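Local coordinates for lasso peptide isopeptidase AtxE2 (Asticcacaulis excentricus, PDB 5TXE), which hydrolyses the isopeptide bond of the lasso peptides astexin-2 and astexin-3, converting them to linear peptides, at residues D175-S187 with R241-R253. The protein carries 1 engineered substitution. Sequence-based numbering, arbitrary orientation.
Sequences DVQWLDDNTLIYS and RRAATPTEVARLR
In one four-stranded antiparallel blade of what is probably the beta-propeller domain of this prolyl oligopeptidase relative, helix 246-253 packs across the hairpin of strands 175-178 and 183-187, with Leu252 pressed against both strands. Its CG stands anti to the backbone N (chi1 -173°), which sends the two methyls down onto the sheet: CD1 meets Gln177 CG at 3.4 Å and lies near the Asp175 carboxylate, while CD2 reaches Ser187 CB and Ile185 CG1. Ile185, extended (chi1 180°), pushes CD1 under the first helical turn, 3.5 Å from Glu248 O and beside Ala244 CB. Leu179 crosses the Glu248 side chain at about a right angle, its CD1 3.5 Å from Glu248 OE2. Its CD2 lies over one face of the Arg251 guanidinium, whose NH2 also donates to Leu179 O at 3.3 Å, in the carbonyl plane. At the far end of the helix one water joins Asp175 OD2, Gln177 NE2 and Leu252 O, while Asp175 OD1 is salt-bridged to Arg133. Glu248 ties the helix start to the edge strand: Arg242 closes an end-on salt bridge on its carboxylate, NH1 to OE1 and NH2 to OE2 (2.6 Å), and OE1 takes Thr245 N at 2.7 Å, completing a capping box with the Glu248 N bond to Thr245 OG1. With an alanine for Glu248, the Arg242 charge would probably lose its mate, Thr245 N its acceptor, and a gap would open beside Leu179 CD1. Strand 230-235 sits between the hairpin and strand 240-243, while on the hairpin's other face Trp178 and Leu184 pack on strand 140-147 of the preceding sheet.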
loop_
_atom_site.group_PDB
_atom_site.type_symbol
_atom_site.label_atom_id
_atom_site.label_comp_id
_atom_site.label_asym_id
_atom_site.label_seq_id
_atom_site.Cartn_x
_atom_site.Cartn_y
_atom_site.Cartn_z
ATOM N N ASP A 175 -0.619 -9.361 -19.131
ATOM C CA ASP A 175 0.145 -10.463 -18.561
ATOM C C ASP A 175 0.796 -11.258 -19.692
ATOM O O ASP A 175 0.387 -11.173 -20.841
ATOM C CB ASP A 175 -0.775 -11.429 -17.784
ATOM C CG ASP A 175 -0.055 -12.158 -16.645
ATOM O OD1 ASP A 175 1.194 -12.061 -16.459
ATOM O OD2 ASP A 175 -0.746 -12.901 -15.937
ATOM N N VAL A 176 1.763 -12.066 -19.305
ATOM C CA VAL A 176 2.546 -12.848 -20.235
ATOM C C VAL A 176 3.198 -14.055 -19.509
ATOM O O VAL A 176 3.548 -13.954 -18.330
ATOM C CB VAL A 176 3.630 -11.937 -20.863
ATOM C CG1 VAL A 176 4.604 -11.434 -19.788
ATOM C CG2 VAL A 176 4.371 -12.676 -21.970
ATOM N N GLN A 177 3.325 -15.178 -20.205
ATOM C CA GLN A 177 4.123 -16.333 -19.756
ATOM C C GLN A 177 4.802 -16.971 -20.985
ATOM O O GLN A 177 4.308 -16.849 -22.111
ATOM C CB GLN A 177 3.259 -17.449 -19.158
ATOM C CG GLN A 177 2.574 -17.119 -17.873
ATOM C CD GLN A 177 3.430 -17.246 -16.601
ATOM O OE1 GLN A 177 4.538 -17.874 -16.556
ATOM N NE2 GLN A 177 2.891 -16.638 -15.522
ATOM N N TRP A 178 5.889 -17.704 -20.728
ATOM C CA TRP A 178 6.528 -18.536 -21.731
ATOM C C TRP A 178 5.771 -19.855 -21.869
ATOM O O TRP A 178 5.460 -20.483 -20.871
ATOM C CB TRP A 178 7.948 -18.832 -21.292
ATOM C CG TRP A 178 8.809 -17.629 -21.151
ATOM C CD1 TRP A 178 9.032 -16.869 -20.018
ATOM C CD2 TRP A 178 9.610 -17.050 -22.173
ATOM N NE1 TRP A 178 9.929 -15.872 -20.295
ATOM C CE2 TRP A 178 10.285 -15.955 -21.610
ATOM C CE3 TRP A 178 9.843 -17.375 -23.518
ATOM C CZ2 TRP A 178 11.153 -15.173 -22.337
ATOM C CZ3 TRP A 178 10.691 -16.592 -24.247
ATOM C CH2 TRP A 178 11.351 -15.500 -23.648
ATOM N N LEU A 179 5.430 -20.235 -23.094
ATOM C CA LEU A 179 4.959 -21.589 -23.378
ATOM C C LEU A 179 6.151 -22.553 -23.663
ATOM O O LEU A 179 6.093 -23.710 -23.285
ATOM C CB LEU A 179 3.965 -21.618 -24.517
ATOM C CG LEU A 179 2.634 -20.889 -24.301
ATOM C CD1 LEU A 179 1.705 -21.048 -25.507
ATOM C CD2 LEU A 179 1.962 -21.405 -23.048
ATOM N N ASP A 180 7.210 -22.047 -24.284
ATOM C CA ASP A 180 8.489 -22.727 -24.414
ATOM C C ASP A 180 9.526 -21.646 -24.665
ATOM O O ASP A 180 9.180 -20.480 -24.653
ATOM C CB ASP A 180 8.452 -23.792 -25.533
ATOM C CG ASP A 180 8.160 -23.217 -26.919
ATOM O OD1 ASP A 180 8.677 -22.144 -27.272
ATOM O OD2 ASP A 180 7.377 -23.836 -27.661
ATOM N N ASP A 181 10.776 -21.998 -24.939
ATOM C CA ASP A 181 11.805 -20.984 -25.119
ATOM C C ASP A 181 11.603 -19.924 -26.225
ATOM O O ASP A 181 12.260 -18.887 -26.184
ATOM C CB ASP A 181 13.174 -21.626 -25.291
ATOM C CG ASP A 181 13.688 -22.233 -24.003
ATOM O OD1 ASP A 181 13.572 -21.581 -22.926
ATOM O OD2 ASP A 181 14.235 -23.356 -24.073
ATOM N N ASN A 182 10.713 -20.180 -27.171
ATOM C CA ASN A 182 10.491 -19.312 -28.315
ATOM C C ASN A 182 9.044 -18.897 -28.473
ATOM O O ASN A 182 8.670 -18.361 -29.514
ATOM C CB ASN A 182 10.893 -20.069 -29.607
ATOM C CG ASN A 182 12.331 -20.526 -29.566
ATOM O OD1 ASN A 182 13.254 -19.691 -29.587
ATOM N ND2 ASN A 182 12.545 -21.843 -29.418
ATOM N N THR A 183 8.215 -19.135 -27.461
ATOM C CA THR A 183 6.796 -18.891 -27.638
ATOM C C THR A 183 6.216 -18.244 -26.393
ATOM O O THR A 183 6.515 -18.684 -25.280
ATOM C CB THR A 183 6.101 -20.216 -27.895
ATOM O OG1 THR A 183 6.782 -20.920 -28.950
ATOM C CG2 THR A 183 4.684 -19.999 -28.243
ATOM N N LEU A 184 5.411 -17.189 -26.579
ATOM C CA LEU A 184 4.856 -16.419 -25.459
ATOM C C LEU A 184 3.374 -16.377 -25.628
ATOM O O LEU A 184 2.864 -16.163 -26.727
ATOM C CB LEU A 184 5.384 -14.963 -25.427
ATOM C CG LEU A 184 6.849 -14.727 -25.113
ATOM C CD1 LEU A 184 7.191 -13.279 -25.415
ATOM C CD2 LEU A 184 7.140 -15.022 -23.659
ATOM N N ILE A 185 2.685 -16.513 -24.512
ATOM C CA ILE A 185 1.251 -16.255 -24.497
ATOM C C ILE A 185 0.988 -14.969 -23.699
ATOM O O ILE A 185 1.651 -14.693 -22.710
ATOM C CB ILE A 185 0.478 -17.440 -23.879
ATOM C CG1 ILE A 185 -0.992 -17.133 -23.879
ATOM C CG2 ILE A 185 0.950 -17.739 -22.467
ATOM C CD1 ILE A 185 -1.857 -18.343 -23.593
ATOM N N TYR A 186 0.043 -14.182 -24.153
ATOM C CA TYR A 186 -0.218 -12.900 -23.543
ATOM C C TYR A 186 -1.664 -12.525 -23.654
ATOM O O TYR A 186 -2.398 -13.061 -24.488
ATOM C CB TYR A 186 0.631 -11.810 -24.186
ATOM C CG TYR A 186 0.255 -11.419 -25.616
ATOM C CD1 TYR A 186 0.768 -12.098 -26.730
ATOM C CD2 TYR A 186 -0.539 -10.319 -25.864
ATOM C CE1 TYR A 186 0.478 -11.710 -28.053
ATOM C CE2 TYR A 186 -0.831 -9.936 -27.191
ATOM C CZ TYR A 186 -0.312 -10.644 -28.276
ATOM O OH TYR A 186 -0.604 -10.240 -29.573
ATOM N N SER A 187 -2.076 -11.647 -22.737
ATOM C CA SER A 187 -3.483 -11.283 -22.566
ATOM C C SER A 187 -3.692 -9.785 -22.575
ATOM O O SER A 187 -2.761 -9.011 -22.348
ATOM C CB SER A 187 -3.993 -11.809 -21.221
ATOM O OG SER A 187 -3.290 -11.274 -20.132
ATOM N N ARG A 241 1.489 -14.877 -34.917
ATOM C CA ARG A 241 0.557 -14.927 -33.831
ATOM C C ARG A 241 -0.565 -15.854 -34.188
ATOM O O ARG A 241 -1.029 -15.838 -35.337
ATOM C CB ARG A 241 -0.099 -13.566 -33.656
ATOM C CG ARG A 241 0.696 -12.625 -32.787
ATOM C CD ARG A 241 0.792 -11.212 -33.341
ATOM N NE ARG A 241 1.558 -10.342 -32.440
ATOM C CZ ARG A 241 1.396 -9.033 -32.328
ATOM N NH1 ARG A 241 0.475 -8.385 -33.019
ATOM N NH2 ARG A 241 2.167 -8.376 -31.493
ATOM N N ARG A 242 -1.093 -16.533 -33.183
ATOM C CA ARG A 242 -2.244 -17.418 -33.375
ATOM C C ARG A 242 -3.104 -17.405 -32.114
ATOM O O ARG A 242 -2.662 -16.937 -31.061
ATOM C CB ARG A 242 -1.734 -18.832 -33.639
ATOM C CG ARG A 242 -0.919 -19.411 -32.480
ATOM C CD ARG A 242 -0.719 -20.932 -32.583
ATOM N NE ARG A 242 0.198 -21.486 -31.574
ATOM C CZ ARG A 242 -0.175 -21.845 -30.339
ATOM N NH1 ARG A 242 -1.443 -21.696 -29.934
ATOM N NH2 ARG A 242 0.717 -22.318 -29.492
ATOM N N ALA A 243 -4.315 -17.935 -32.206
ATOM C CA ALA A 243 -5.163 -18.011 -31.032
ATOM C C ALA A 243 -4.537 -19.004 -30.063
ATOM O O ALA A 243 -3.816 -19.915 -30.489
ATOM C CB ALA A 243 -6.551 -18.466 -31.389
ATOM N N ALA A 244 -4.774 -18.793 -28.764
ATOM C CA ALA A 244 -4.307 -19.740 -27.746
ATOM C C ALA A 244 -5.228 -20.958 -27.688
ATOM O O ALA A 244 -6.364 -20.840 -27.995
ATOM C CB ALA A 244 -4.262 -19.051 -26.400
ATOM N N THR A 245 -4.733 -22.112 -27.288
ATOM C CA THR A 245 -5.614 -23.250 -26.947
ATOM C C THR A 245 -6.053 -23.148 -25.506
ATOM O O THR A 245 -5.320 -22.582 -24.699
ATOM C CB THR A 245 -4.882 -24.594 -27.072
ATOM O OG1 THR A 245 -3.934 -24.736 -26.015
ATOM C CG2 THR A 245 -4.136 -24.693 -28.387
ATOM N N PRO A 246 -7.204 -23.759 -25.143
ATOM C CA PRO A 246 -7.703 -23.708 -23.738
ATOM C C PRO A 246 -6.707 -24.136 -22.694
ATOM O O PRO A 246 -6.692 -23.638 -21.587
ATOM C CB PRO A 246 -8.883 -24.650 -23.772
ATOM C CG PRO A 246 -9.427 -24.459 -25.183
ATOM C CD PRO A 246 -8.182 -24.408 -26.033
ATOM N N THR A 247 -5.851 -25.042 -23.086
ATOM C CA THR A 247 -4.787 -25.538 -22.253
ATOM C C THR A 247 -3.713 -24.482 -21.977
ATOM O O THR A 247 -3.252 -24.265 -20.820
ATOM C CB THR A 247 -4.100 -26.690 -23.049
ATOM O OG1 THR A 247 -5.103 -27.403 -23.802
ATOM C CG2 THR A 247 -3.296 -27.611 -22.140
ATOM N N GLU A 248 -3.260 -23.883 -23.072
ATOM C CA GLU A 248 -2.362 -22.731 -23.010
ATOM C C GLU A 248 -2.927 -21.551 -22.191
ATOM O O GLU A 248 -2.241 -20.957 -21.353
ATOM C CB GLU A 248 -2.078 -22.264 -24.422
ATOM C CG GLU A 248 -1.155 -23.238 -25.144
ATOM C CD GLU A 248 -1.094 -22.940 -26.618
ATOM O OE1 GLU A 248 -2.001 -22.245 -27.116
ATOM O OE2 GLU A 248 -0.143 -23.367 -27.275
ATOM N N VAL A 249 -4.192 -21.247 -22.439
ATOM C CA VAL A 249 -4.886 -20.231 -21.722
ATOM C C VAL A 249 -4.889 -20.498 -20.223
ATOM O O VAL A 249 -4.516 -19.603 -19.441
ATOM C CB VAL A 249 -6.316 -20.114 -22.192
ATOM C CG1 VAL A 249 -7.117 -19.285 -21.194
ATOM C CG2 VAL A 249 -6.381 -19.506 -23.588
ATOM N N ALA A 250 -5.301 -21.688 -19.803
ATOM C CA ALA A 250 -5.223 -21.995 -18.368
ATOM C C ALA A 250 -3.787 -21.842 -17.810
ATOM O O ALA A 250 -3.611 -21.390 -16.684
ATOM C CB ALA A 250 -5.800 -23.367 -18.097
ATOM N N ARG A 251 -2.743 -22.161 -18.578
ATOM C CA ARG A 251 -1.342 -21.908 -18.075
ATOM C C ARG A 251 -1.070 -20.414 -17.760
ATOM O O ARG A 251 -0.124 -20.066 -17.034
ATOM C CB ARG A 251 -0.212 -22.451 -19.001
ATOM C CG ARG A 251 0.746 -23.414 -18.273
ATOM C CD ARG A 251 2.150 -23.631 -18.837
ATOM N NE ARG A 251 2.154 -24.153 -20.207
ATOM C CZ ARG A 251 3.269 -24.327 -20.930
ATOM N NH1 ARG A 251 4.464 -24.011 -20.418
ATOM N NH2 ARG A 251 3.193 -24.802 -22.174
ATOM N N LEU A 252 -1.866 -19.524 -18.344
ATOM C CA LEU A 252 -1.764 -18.119 -18.025
ATOM C C LEU A 252 -2.800 -17.708 -16.964
ATOM O O LEU A 252 -2.460 -16.975 -16.058
ATOM C CB LEU A 252 -1.867 -17.256 -19.307
ATOM C CG LEU A 252 -1.612 -15.736 -19.221
ATOM C CD1 LEU A 252 -0.238 -15.448 -18.731
ATOM C CD2 LEU A 252 -1.774 -15.042 -20.550
ATOM N N ARG A 253 -4.031 -18.192 -17.086
ATOM C CA ARG A 253 -5.170 -17.799 -16.237
ATOM C C ARG A 253 -5.057 -18.304 -14.778
ATOM O O ARG A 253 -5.310 -17.551 -13.832
ATOM C CB ARG A 253 -6.470 -18.348 -16.840
ATOM C CG ARG A 253 -7.615 -17.368 -16.840
ATOM C CD ARG A 253 -8.953 -17.951 -17.282
ATOM N NE ARG A 253 -10.012 -17.179 -16.623
ATOM C CZ ARG A 253 -10.321 -15.897 -16.897
ATOM N NH1 ARG A 253 -9.695 -15.216 -17.865
ATOM N NH2 ARG A 253 -11.280 -15.274 -16.213
HETATM O O HOH W 1 0.005 -15.607 -15.299
#